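Local atomic coordinates of EF0056 (Enterococcus faecalis, PDB entry 6ORI), a protein that is an enterococcal surface protein with immunoglobulin-like domains, of unsettled molecular function but probably involved in biofilm formation. Residues 12-17 against 183-188; 134-139 against 210-215; 252-255 against 260-263; 328-333 against 338-343. All blocks are in the same frame, centred on the assembly; numbering follows the deposited sequence.

Interaction 1 of 4, residues 12-17 against 183-188; sequences YSASGN and GIESTG
Thr187, on strand 184-189, meets the N-terminal loop with both branches of its side chain. Its methyl CG2 lies against Ser15, 3.5 Å from OG, while the hydroxyl branch turns to the methyl of Ala14, with OG1 3.7 Å from CB. One torsion sets this division of labour: at chi1 -62° CG2 is anti to the backbone N and OG1 anti to the carbonyl carbon, and the branches diverge, one to Ser15 and the other to Ala14. Ser15 OG in turn stands beside its own backbone N (chi1 -61°). Alanine suits its place because a lone methyl lets the loop come close to the strand. Glu185, two residues earlier on the same face, adds a looser touch, its OE1 4.2 Å from Ala14 CB.

The polar atoms are joined through water. One water donates to Ala14 O and accepts from Thr187 OG1, 2.8 Å to each; a second accepts from Ala14 N and donates to Glu185 OE1, 2.9 Å to each. Two more waters lie between Ser15 OG and Thr187 O. Ser15 OG also bonds to Tyr397 O, and the Glu185 carboxylate has a salt bridge with Arg168 on the adjacent strand, which probably steadies the group that the water binds. The positive phi of Gly16 suits glycine. The chemistry implies a hydrated joint: a few methyl-to-hydroxyl contacts touch directly and ordered waters carry the polar link.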
loop_
_atom_site.group_PDB
_atom_site.type_symbol
_atom_site.label_atom_id
_atom_site.label_comp_id
_atom_site.label_asym_id
_atom_site.label_seq_id
_atom_site.Cartn_x
_atom_site.Cartn_y
_atom_site.Cartn_z
ATOM N N TYR A 12 -15.128 6.507 -2.085
ATOM C CA TYR A 12 -14.128 6.084 -3.066
ATOM C C TYR A 12 -12.714 6.205 -2.512
ATOM O O TYR A 12 -11.753 6.174 -3.273
ATOM C CB TYR A 12 -14.247 6.919 -4.354
ATOM C CG TYR A 12 -15.582 6.768 -5.046
ATOM C CD1 TYR A 12 -15.889 5.609 -5.743
ATOM C CD2 TYR A 12 -16.534 7.777 -5.002
ATOM C CE1 TYR A 12 -17.107 5.450 -6.372
ATOM C CE2 TYR A 12 -17.763 7.626 -5.629
ATOM C CZ TYR A 12 -18.040 6.462 -6.314
ATOM O OH TYR A 12 -19.253 6.299 -6.945
ATOM N N SER A 13 -12.583 6.337 -1.194
ATOM C CA SER A 13 -11.273 6.479 -0.557
ATOM C C SER A 13 -10.539 5.143 -0.445
ATOM O O SER A 13 -11.156 4.067 -0.379
ATOM C CB SER A 13 -11.419 7.085 0.840
ATOM O OG SER A 13 -11.963 8.394 0.770
ATOM N N ALA A 14 -9.217 5.213 -0.386
ATOM C CA ALA A 14 -8.421 4.001 -0.239
ATOM C C ALA A 14 -8.820 3.327 1.066
ATOM O O ALA A 14 -8.973 3.993 2.108
ATOM C CB ALA A 14 -6.940 4.327 -0.264
ATOM N N SER A 15 -9.039 2.018 1.001
ATOM C CA SER A 15 -9.460 1.216 2.146
ATOM C C SER A 15 -10.830 1.627 2.691
ATOM O O SER A 15 -11.206 1.178 3.752
ATOM C CB SER A 15 -8.397 1.232 3.263
ATOM O OG SER A 15 -7.150 0.695 2.822
ATOM N N GLY A 16 -11.575 2.458 1.964
ATOM C CA GLY A 16 -12.866 2.923 2.467
ATOM C C GLY A 16 -12.744 3.757 3.729
ATOM O O GLY A 16 -13.710 3.889 4.481
ATOM N N ASN A 17 -11.560 4.315 3.965
ATOM C CA ASN A 17 -11.291 5.085 5.170
ATOM C C ASN A 17 -12.227 6.276 5.204
ATOM O O ASN A 17 -12.329 7.020 4.232
ATOM C CB ASN A 17 -9.826 5.525 5.165
ATOM C CG ASN A 17 -9.440 6.278 6.409
ATOM O OD1 ASN A 17 -9.748 5.857 7.522
ATOM N ND2 ASN A 17 -8.755 7.398 6.229
ATOM N N GLY A 183 -2.071 9.018 -7.184
ATOM C CA GLY A 183 -1.293 7.798 -7.241
ATOM C C GLY A 183 -0.196 7.726 -6.183
ATOM O O GLY A 183 0.337 6.639 -5.933
ATOM N N ILE A 184 0.137 8.854 -5.574
ATOM C CA ILE A 184 1.257 8.918 -4.632
ATOM C C ILE A 184 0.655 8.970 -3.233
ATOM O O ILE A 184 0.770 9.959 -2.495
ATOM C CB ILE A 184 2.173 10.110 -4.925
ATOM C CG1 ILE A 184 2.529 10.146 -6.416
ATOM C CG2 ILE A 184 3.455 10.030 -4.093
ATOM C CD1 ILE A 184 3.222 8.892 -6.942
ATOM N N GLU A 185 -0.075 7.901 -2.941
ATOM C CA GLU A 185 -0.668 7.688 -1.646
ATOM C C GLU A 185 -0.762 6.198 -1.364
ATOM O O GLU A 185 -1.011 5.384 -2.272
ATOM C CB GLU A 185 -2.044 8.324 -1.533
ATOM C CG GLU A 185 -3.131 7.761 -2.366
ATOM C CD GLU A 185 -4.464 8.358 -1.976
ATOM O OE1 GLU A 185 -4.984 8.023 -0.883
ATOM O OE2 GLU A 185 -4.982 9.181 -2.753
ATOM N N SER A 186 -0.577 5.836 -0.113
ATOM C CA SER A 186 -0.654 4.456 0.296
ATOM C C SER A 186 -1.306 4.390 1.649
ATOM O O SER A 186 -0.918 5.115 2.561
ATOM C CB SER A 186 0.742 3.886 0.335
ATOM O OG SER A 186 0.691 2.511 0.653
ATOM N N THR A 187 -2.309 3.520 1.778
ATOM C CA THR A 187 -3.050 3.303 3.022
ATOM C C THR A 187 -2.928 1.840 3.412
ATOM O O THR A 187 -3.313 0.963 2.608
ATOM C CB THR A 187 -4.531 3.666 2.860
ATOM O OG1 THR A 187 -4.663 5.057 2.550
ATOM C CG2 THR A 187 -5.331 3.361 4.139
ATOM N N GLY A 188 -2.410 1.582 4.619
ATOM C CA GLY A 188 -2.177 0.231 5.103
ATOM C C GLY A 188 -2.525 0.118 6.571
ATOM O O GLY A 188 -3.176 1.003 7.102
HETATM O O HOH W 1 -7.248 6.084 2.591
HETATM O O HOH W 2 -7.839 7.715 -0.546
HETATM O O HOH W 3 -5.860 1.193 0.533
HETATM O O HOH W 4 -4.787 -1.327 2.461
#

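Interaction 2 of 4, residues 134-139 against 210-215; sequences TQTAPN and QFKHGS
A water-filled surface junction between two antiparallel sheets brings Lys212, near the start of strand 211-221, against Thr134, just before strand 135-144, and Thr136 on it. The lysine reaches across with its aliphatic chain: CE lies 3.8 Å from Thr134 CG2, the two side chains running past one another in opposite senses. Its first two torsions are extended, after which chi3 (-65°) and chi4 (-61°) bend the end of the chain, leaving NZ 3.7 Å from Thr136 OG1.

Three waters fill in around the ammonium group, each accepting from NZ. One of them, 2.9 Å from Thr134 O and 2.6 Å from Thr136 OG1, ties three polar atoms together, and another joins NZ to Thr136 OG1 alone. Lys212 also belongs to a classic beta bulge, in which it and His213 together face Thr247 on strand 239-248. The ammonium has a direct partner as well, a salt bridge to Glu249. Lysine suits the site because its methylenes can pack on a threonine methyl while its charged end remains hydrated. Threonine supplies both kinds of surface: Thr134 offers CG2 to the lysine while its OG1 bonds to Lys248 O, and Thr136 turns its hydroxyl to the waters.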
loop_
_atom_site.group_PDB
_atom_site.type_symbol
_atom_site.label_atom_id
_atom_site.label_comp_id
_atom_site.label_asym_id
_atom_site.label_seq_id
_atom_site.Cartn_x
_atom_site.Cartn_y
_atom_site.Cartn_z
ATOM N N THR A 134 14.932 3.483 -5.896
ATOM C CA THR A 134 14.157 3.900 -4.747
ATOM C C THR A 134 15.036 4.427 -3.625
ATOM O O THR A 134 16.025 3.791 -3.271
ATOM C CB THR A 134 13.343 2.722 -4.227
ATOM O OG1 THR A 134 12.541 2.198 -5.289
ATOM C CG2 THR A 134 12.449 3.140 -3.061
ATOM N N GLN A 135 14.634 5.566 -3.058
ATOM C CA GLN A 135 15.323 6.184 -1.931
ATOM C C GLN A 135 14.730 5.730 -0.613
ATOM O O GLN A 135 13.540 5.510 -0.503
ATOM C CB GLN A 135 15.259 7.715 -2.043
ATOM C CG GLN A 135 15.803 8.266 -3.352
ATOM C CD GLN A 135 16.035 9.739 -3.284
ATOM O OE1 GLN A 135 16.516 10.244 -2.282
ATOM N NE2 GLN A 135 15.703 10.433 -4.347
ATOM N N THR A 136 15.584 5.621 0.408
ATOM C CA THR A 136 15.163 5.262 1.766
ATOM C C THR A 136 15.514 6.356 2.748
ATOM O O THR A 136 16.657 6.842 2.773
ATOM C CB THR A 136 15.823 3.960 2.226
ATOM O OG1 THR A 136 15.419 2.915 1.338
ATOM C CG2 THR A 136 15.433 3.593 3.663
ATOM N N ALA A 137 14.518 6.711 3.552
ATOM C CA ALA A 137 14.697 7.552 4.729
ATOM C C ALA A 137 14.682 6.581 5.893
ATOM O O ALA A 137 13.615 6.069 6.241
ATOM C CB ALA A 137 13.562 8.563 4.848
ATOM N N PRO A 138 15.862 6.269 6.465
ATOM C CA PRO A 138 15.973 5.213 7.474
ATOM C C PRO A 138 15.741 5.682 8.915
ATOM O O PRO A 138 15.653 6.888 9.183
ATOM C CB PRO A 138 17.413 4.755 7.285
ATOM C CG PRO A 138 18.139 6.015 6.987
ATOM C CD PRO A 138 17.191 6.792 6.106
ATOM N N ASN A 139 15.627 4.732 9.835
ATOM C CA ASN A 139 15.699 5.005 11.275
ATOM C C ASN A 139 14.535 5.855 11.746
ATOM O O ASN A 139 14.665 6.712 12.624
ATOM C CB ASN A 139 17.048 5.633 11.660
ATOM C CG ASN A 139 18.189 4.749 11.291
ATOM O OD1 ASN A 139 18.149 3.548 11.529
ATOM N ND2 ASN A 139 19.195 5.326 10.676
ATOM N N GLN A 210 16.037 -7.978 -4.953
ATOM C CA GLN A 210 15.527 -7.165 -6.050
ATOM C C GLN A 210 14.355 -6.263 -5.686
ATOM O O GLN A 210 14.124 -5.234 -6.344
ATOM C CB GLN A 210 15.171 -8.055 -7.241
ATOM C CG GLN A 210 16.381 -8.734 -7.839
ATOM C CD GLN A 210 17.405 -7.738 -8.287
ATOM O OE1 GLN A 210 17.110 -6.853 -9.091
ATOM N NE2 GLN A 210 18.602 -7.825 -7.721
ATOM N N PHE A 211 13.625 -6.626 -4.637
ATOM C CA PHE A 211 12.492 -5.826 -4.183
ATOM C C PHE A 211 12.722 -5.312 -2.786
ATOM O O PHE A 211 13.318 -5.995 -1.947
ATOM C CB PHE A 211 11.209 -6.639 -4.277
ATOM C CG PHE A 211 10.842 -6.930 -5.684
ATOM C CD1 PHE A 211 10.218 -5.979 -6.446
ATOM C CD2 PHE A 211 11.159 -8.141 -6.271
ATOM C CE1 PHE A 211 9.894 -6.222 -7.760
ATOM C CE2 PHE A 211 10.853 -8.373 -7.577
ATOM C CZ PHE A 211 10.226 -7.408 -8.329
ATOM N N LYS A 212 12.262 -4.088 -2.548
ATOM C CA LYS A 212 12.373 -3.433 -1.270
ATOM C C LYS A 212 11.105 -3.525 -0.435
ATOM O O LYS A 212 11.166 -3.603 0.782
ATOM C CB LYS A 212 12.761 -1.978 -1.506
ATOM C CG LYS A 212 13.197 -1.271 -0.235
ATOM C CD LYS A 212 13.402 0.212 -0.406
ATOM C CE LYS A 212 14.543 0.532 -1.329
ATOM N NZ LYS A 212 15.876 0.039 -0.878
ATOM N N HIS A 213 9.943 -3.521 -1.083
ATOM C CA HIS A 213 8.685 -3.445 -0.371
ATOM C C HIS A 213 7.533 -3.854 -1.278
ATOM O O HIS A 213 7.587 -3.692 -2.491
ATOM C CB HIS A 213 8.484 -2.001 0.116
ATOM C CG HIS A 213 7.342 -1.802 1.061
ATOM N ND1 HIS A 213 7.332 -2.301 2.346
ATOM C CD2 HIS A 213 6.178 -1.134 0.910
ATOM C CE1 HIS A 213 6.207 -1.945 2.942
ATOM N NE2 HIS A 213 5.499 -1.225 2.098
ATOM N N GLY A 214 6.495 -4.408 -0.665
ATOM C CA GLY A 214 5.241 -4.696 -1.312
ATOM C C GLY A 214 4.120 -4.093 -0.488
ATOM O O GLY A 214 4.176 -4.068 0.743
ATOM N N SER A 215 3.100 -3.611 -1.176
ATOM C CA SER A 215 1.948 -3.036 -0.529
ATOM C C SER A 215 0.710 -3.409 -1.306
ATOM O O SER A 215 0.776 -3.735 -2.484
ATOM C CB SER A 215 2.084 -1.517 -0.415
ATOM O OG SER A 215 2.329 -0.929 -1.681
HETATM O O HOH W 5 17.099 1.196 -3.365
HETATM O O HOH W 6 17.054 2.878 -0.727
HETATM O O HOH W 7 16.248 0.392 1.864
#

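Interaction 3 of 4, residues 252-255 against 260-263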
loop_
_atom_site.group_PDB
_atom_site.type_symbol
_atom_site.label_atom_id
_atom_site.label_comp_id
_atom_site.label_asym_id
_atom_site.label_seq_id
_atom_site.Cartn_x
_atom_site.Cartn_y
_atom_site.Cartn_z
ATOM N N PHE A 252 15.336 -4.160 -11.513
ATOM C CA PHE A 252 15.029 -5.546 -11.898
ATOM C C PHE A 252 14.410 -5.683 -13.278
ATOM O O PHE A 252 13.507 -4.940 -13.656
ATOM C CB PHE A 252 14.061 -6.135 -10.872
ATOM C CG PHE A 252 13.726 -7.591 -11.088
ATOM C CD1 PHE A 252 14.707 -8.557 -10.997
ATOM C CD2 PHE A 252 12.431 -7.977 -11.343
ATOM C CE1 PHE A 252 14.398 -9.898 -11.152
ATOM C CE2 PHE A 252 12.108 -9.319 -11.494
ATOM C CZ PHE A 252 13.093 -10.266 -11.404
ATOM N N SER A 253 14.935 -6.646 -14.027
ATOM C CA SER A 253 14.299 -7.161 -15.224
ATOM C C SER A 253 13.920 -8.625 -15.012
ATOM O O SER A 253 14.792 -9.480 -14.806
ATOM C CB SER A 253 15.250 -7.065 -16.403
ATOM O OG SER A 253 14.767 -7.846 -17.491
ATOM N N TYR A 254 12.632 -8.918 -15.094
ATOM C CA TYR A 254 12.174 -10.310 -15.011
ATOM C C TYR A 254 12.723 -11.151 -16.142
ATOM O O TYR A 254 13.217 -12.243 -15.928
ATOM C CB TYR A 254 10.653 -10.364 -15.029
ATOM C CG TYR A 254 10.068 -11.768 -14.947
ATOM C CD1 TYR A 254 9.831 -12.369 -13.716
ATOM C CD2 TYR A 254 9.731 -12.473 -16.097
ATOM C CE1 TYR A 254 9.301 -13.662 -13.643
ATOM C CE2 TYR A 254 9.189 -13.750 -16.035
ATOM C CZ TYR A 254 8.977 -14.335 -14.801
ATOM O OH TYR A 254 8.416 -15.587 -14.661
ATOM N N SER A 255 12.627 -10.616 -17.352
ATOM C CA SER A 255 13.049 -11.330 -18.548
ATOM C C SER A 255 14.510 -11.731 -18.494
ATOM O O SER A 255 14.864 -12.861 -18.834
ATOM C CB SER A 255 12.784 -10.444 -19.768
ATOM O OG SER A 255 11.399 -10.199 -19.891
ATOM N N GLY A 260 13.981 -19.342 -10.810
ATOM C CA GLY A 260 12.848 -20.053 -10.245
ATOM C C GLY A 260 11.569 -19.767 -11.015
ATOM O O GLY A 260 10.484 -19.759 -10.458
ATOM N N THR A 261 11.723 -19.547 -12.315
ATOM C CA THR A 261 10.632 -19.231 -13.205
ATOM C C THR A 261 9.871 -20.474 -13.656
ATOM O O THR A 261 10.405 -21.586 -13.632
ATOM C CB THR A 261 11.184 -18.494 -14.424
ATOM O OG1 THR A 261 12.323 -19.213 -14.935
ATOM C CG2 THR A 261 11.621 -17.073 -14.050
ATOM N N PRO A 262 8.613 -20.303 -14.079
ATOM C CA PRO A 262 7.906 -19.031 -14.077
ATOM C C PRO A 262 7.396 -18.668 -12.696
ATOM O O PRO A 262 6.993 -19.500 -11.885
ATOM C CB PRO A 262 6.761 -19.288 -15.059
ATOM C CG PRO A 262 6.451 -20.745 -14.867
ATOM C CD PRO A 262 7.790 -21.404 -14.627
ATOM N N TRP A 263 7.421 -17.374 -12.433
ATOM C CA TRP A 263 6.844 -16.882 -11.190
ATOM C C TRP A 263 5.326 -16.860 -11.273
ATOM O O TRP A 263 4.740 -16.889 -12.360
ATOM C CB TRP A 263 7.318 -15.471 -10.887
ATOM C CG TRP A 263 8.756 -15.342 -10.479
ATOM C CD1 TRP A 263 9.712 -16.319 -10.435
ATOM C CD2 TRP A 263 9.391 -14.142 -10.065
ATOM N NE1 TRP A 263 10.911 -15.788 -10.007
ATOM C CE2 TRP A 263 10.732 -14.446 -9.784
ATOM C CE3 TRP A 263 8.949 -12.824 -9.903
ATOM C CZ2 TRP A 263 11.632 -13.482 -9.342
ATOM C CZ3 TRP A 263 9.843 -11.867 -9.477
ATOM C CH2 TRP A 263 11.181 -12.207 -9.206
#
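Tyr254 leans its ring edge against the face of Trp263 and uses its phenol oxygen to hold the backbone of the same residue. Followed outward, its side chain starts at CB with CG anti to the backbone N (chi1 -180°), which extends the ring from the first turn of helix 254-257 toward the loop 260-263. CD1 comes to 3.9 Å from Trp263 CE3, on the six-membered part of the indole. CE1 stands over one face of the indole, offset toward the rim, 3.6 Å from both CG and CD2, at the outer bond of the five-membered ring. This is a T-shaped stack, with the planes at 80°. CZ then passes Thr261 CG2 at 3.9 Å, and OH accepts a hydrogen bond from Trp263 N, 3.0 Å long and nearly straight at 169°. The same oxygen packs close to Pro262 CA, 3.5 Å away, beside the cis peptide bond that precedes the proline and bends the loop.

Phe252 joins from another direction. Its CZ is 3.5 Å from Trp263 CH2, and the two rings lie almost parallel but slid so far that they barely overlap. Trp263 NE1 bonds to Lys259 O, so the indole is anchored at its polar edge. Tyrosine suits its place by combining a packing edge with a polar tip that satisfies a backbone N-H, and tryptophan is large enough to meet Tyr254 with its face near the five-membered ring and Phe252 at CH2, at the far end of the six-membered ring. Together Phe252, Tyr254 and Trp263 form an aromatic cluster that closes the helical connection leading from strand 239-248 into strand 264-269.

Interaction 4 of 4, residues 328-333 against 338-343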
loop_
_atom_site.group_PDB
_atom_site.type_symbol
_atom_site.label_atom_id
_atom_site.label_comp_id
_atom_site.label_asym_id
_atom_site.label_seq_id
_atom_site.Cartn_x
_atom_site.Cartn_y
_atom_site.Cartn_z
ATOM N N LYS A 328 3.685 -10.968 -20.116
ATOM C CA LYS A 328 2.402 -10.803 -20.797
ATOM C C LYS A 328 1.319 -10.351 -19.801
ATOM O O LYS A 328 0.312 -9.745 -20.196
ATOM C CB LYS A 328 1.990 -12.108 -21.470
ATOM C CG LYS A 328 2.847 -12.464 -22.671
ATOM C CD LYS A 328 2.292 -13.688 -23.392
ATOM C CE LYS A 328 3.217 -14.877 -23.265
ATOM N NZ LYS A 328 2.537 -16.173 -23.559
ATOM N N LEU A 329 1.508 -10.671 -18.521
ATOM C CA LEU A 329 0.497 -10.361 -17.502
ATOM C C LEU A 329 0.864 -9.186 -16.606
ATOM O O LEU A 329 -0.023 -8.487 -16.094
ATOM C CB LEU A 329 0.231 -11.553 -16.605
ATOM C CG LEU A 329 -0.159 -12.857 -17.277
ATOM C CD1 LEU A 329 -0.524 -13.891 -16.257
ATOM C CD2 LEU A 329 -1.313 -12.661 -18.255
ATOM N N ILE A 330 2.159 -8.991 -16.384
ATOM C CA ILE A 330 2.640 -7.958 -15.464
ATOM C C ILE A 330 3.654 -7.090 -16.191
ATOM O O ILE A 330 4.551 -7.614 -16.830
ATOM C CB ILE A 330 3.316 -8.586 -14.229
ATOM C CG1 ILE A 330 2.315 -9.408 -13.407
ATOM C CG2 ILE A 330 4.027 -7.527 -13.365
ATOM C CD1 ILE A 330 2.956 -10.242 -12.267
ATOM N N ASP A 331 3.512 -5.769 -16.072
ATOM C CA ASP A 331 4.526 -4.862 -16.585
ATOM C C ASP A 331 5.560 -4.715 -15.465
ATOM O O ASP A 331 5.335 -4.036 -14.463
ATOM C CB ASP A 331 3.932 -3.520 -17.010
ATOM C CG ASP A 331 4.944 -2.651 -17.735
ATOM O OD1 ASP A 331 6.147 -2.743 -17.441
ATOM O OD2 ASP A 331 4.536 -1.864 -18.614
ATOM N N PHE A 332 6.687 -5.389 -15.628
ATOM C CA PHE A 332 7.743 -5.373 -14.625
ATOM C C PHE A 332 8.619 -4.133 -14.702
ATOM O O PHE A 332 9.569 -4.014 -13.927
ATOM C CB PHE A 332 8.630 -6.605 -14.770
ATOM C CG PHE A 332 8.050 -7.861 -14.172
ATOM C CD1 PHE A 332 8.282 -8.196 -12.851
ATOM C CD2 PHE A 332 7.281 -8.717 -14.948
ATOM C CE1 PHE A 332 7.767 -9.356 -12.312
ATOM C CE2 PHE A 332 6.761 -9.868 -14.391
ATOM C CZ PHE A 332 7.005 -10.163 -13.069
ATOM N N ALA A 333 8.311 -3.218 -15.622
ATOM C CA ALA A 333 9.177 -2.048 -15.845
ATOM C C ALA A 333 10.606 -2.544 -16.022
ATOM O O ALA A 333 11.515 -2.091 -15.323
ATOM C CB ALA A 333 9.052 -1.059 -14.678
ATOM N N ARG A 338 11.655 1.976 -11.811
ATOM C CA ARG A 338 10.273 2.337 -11.536
ATOM C C ARG A 338 9.513 1.170 -10.907
ATOM O O ARG A 338 9.815 -0.004 -11.159
ATOM C CB ARG A 338 9.554 2.800 -12.799
ATOM C CG ARG A 338 9.983 4.167 -13.268
ATOM C CD ARG A 338 9.342 4.598 -14.589
ATOM N NE ARG A 338 9.838 3.812 -15.720
ATOM C CZ ARG A 338 9.214 2.792 -16.294
ATOM N NH1 ARG A 338 8.014 2.397 -15.880
ATOM N NH2 ARG A 338 9.805 2.160 -17.296
ATOM N N PRO A 339 8.497 1.480 -10.104
ATOM C CA PRO A 339 7.733 0.427 -9.425
ATOM C C PRO A 339 6.774 -0.278 -10.361
ATOM O O PRO A 339 6.536 0.129 -11.504
ATOM C CB PRO A 339 6.940 1.191 -8.363
ATOM C CG PRO A 339 6.817 2.565 -8.926
ATOM C CD PRO A 339 8.092 2.827 -9.680
ATOM N N ILE A 340 6.239 -1.365 -9.842
ATOM C CA ILE A 340 5.307 -2.227 -10.549
ATOM C C ILE A 340 3.968 -2.195 -9.840
ATOM O O ILE A 340 3.913 -2.230 -8.614
ATOM C CB ILE A 340 5.838 -3.663 -10.541
ATOM C CG1 ILE A 340 7.172 -3.735 -11.297
ATOM C CG2 ILE A 340 4.788 -4.637 -11.070
ATOM C CD1 ILE A 340 7.961 -4.989 -11.065
ATOM N N VAL A 341 2.885 -2.151 -10.595
ATOM C CA VAL A 341 1.537 -2.274 -10.051
ATOM C C VAL A 341 0.837 -3.414 -10.769
ATOM O O VAL A 341 0.767 -3.402 -12.006
ATOM C CB VAL A 341 0.725 -0.971 -10.198
ATOM C CG1 VAL A 341 -0.696 -1.157 -9.714
ATOM C CG2 VAL A 341 1.375 0.150 -9.420
ATOM N N VAL A 342 0.360 -4.379 -9.990
ATOM C CA VAL A 342 -0.463 -5.499 -10.460
ATOM C C VAL A 342 -1.837 -5.218 -9.909
ATOM O O VAL A 342 -1.990 -5.030 -8.712
ATOM C CB VAL A 342 0.083 -6.837 -9.917
ATOM C CG1 VAL A 342 -0.779 -8.008 -10.377
ATOM C CG2 VAL A 342 1.542 -7.033 -10.361
ATOM N N ARG A 343 -2.840 -5.183 -10.774
ATOM C CA ARG A 343 -4.184 -4.809 -10.358
ATOM C C ARG A 343 -5.135 -5.998 -10.456
ATOM O O ARG A 343 -5.199 -6.678 -11.502
ATOM C CB ARG A 343 -4.675 -3.627 -11.205
ATOM C CG ARG A 343 -6.142 -3.313 -10.981
ATOM C CD ARG A 343 -6.483 -1.976 -11.586
ATOM N NE ARG A 343 -5.762 -0.913 -10.893
ATOM C CZ ARG A 343 -5.422 0.264 -11.410
ATOM N NH1 ARG A 343 -5.724 0.565 -12.656
ATOM N NH2 ARG A 343 -4.741 1.135 -10.672
HETATM O O HOH W 8 1.193 -4.720 -14.374
HETATM O O HOH W 9 3.561 -2.207 -13.519
HETATM O O HOH W 10 6.148 0.177 -16.489
#
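Ile340 is the chief bump of this contact, wedged beneath the backbone of Asp331 and Phe332. Its two branches part to fill the hollow: CG2 sits 3.5 Å from Asp331 O, while CD1 reaches 3.4 Å from Phe332 O and 3.7 Å from Phe332 CD1. At chi1 -63° CG2 is anti to the backbone N, which directs it to the methyl of Ile330, whose side chain crosses that of Ile340 at about a right angle. Ile330 CG2 also meets Val342 CG2 at 3.9 Å, and beta-branched residues suit this seam because each presents methyls on two sides.

At the far end the small Ala333 CB nestles in the corner formed by Arg338 O and the guanidinium NH1 of Arg338, 3.8 Å from each. An Asx turn shapes the loop here, with Asp331 OD1 accepting from Ala333 N at 2.9 Å. The backbones run antiparallel, 174° apart, but two waters bridge them: one links Asp331 N to Val341 O, the other Asp331 O to Val341 N.

Phe332 carries one face toward Ile330 CG2 and stacks with Tyr254, while its carbonyl bonds to Lys248 NZ. The loop thus lies along strand 340-348, which pairs with strand 239-248, and Ile330 and Val342 also pack on Met282 of strand 277-284.

In the fold
Interaction 2 links two sheets through water: its strand 211-221 edges the five-stranded sheet that also contains strand 340-348 of interaction 4, while its strand 135-144 belongs to the ten-stranded sheet, as does strand 184-189 of interaction 1, which joins the N-terminal loop to that sheet. Interactions 1 and 2, with centres 19 Å apart, alternate along the chain; interactions 3 and 4 follow in series, their centres about 12 Å apart, and touch through Tyr254 and Phe332. Phe211, on the same strand as Lys212, packs on Phe252 and Ile340, so strand 211-221 carries contact from interaction 2 to interactions 3 and 4. Interaction 1 touches none of the others; its Ser15 side chain is about 11 Å from the calcium ion.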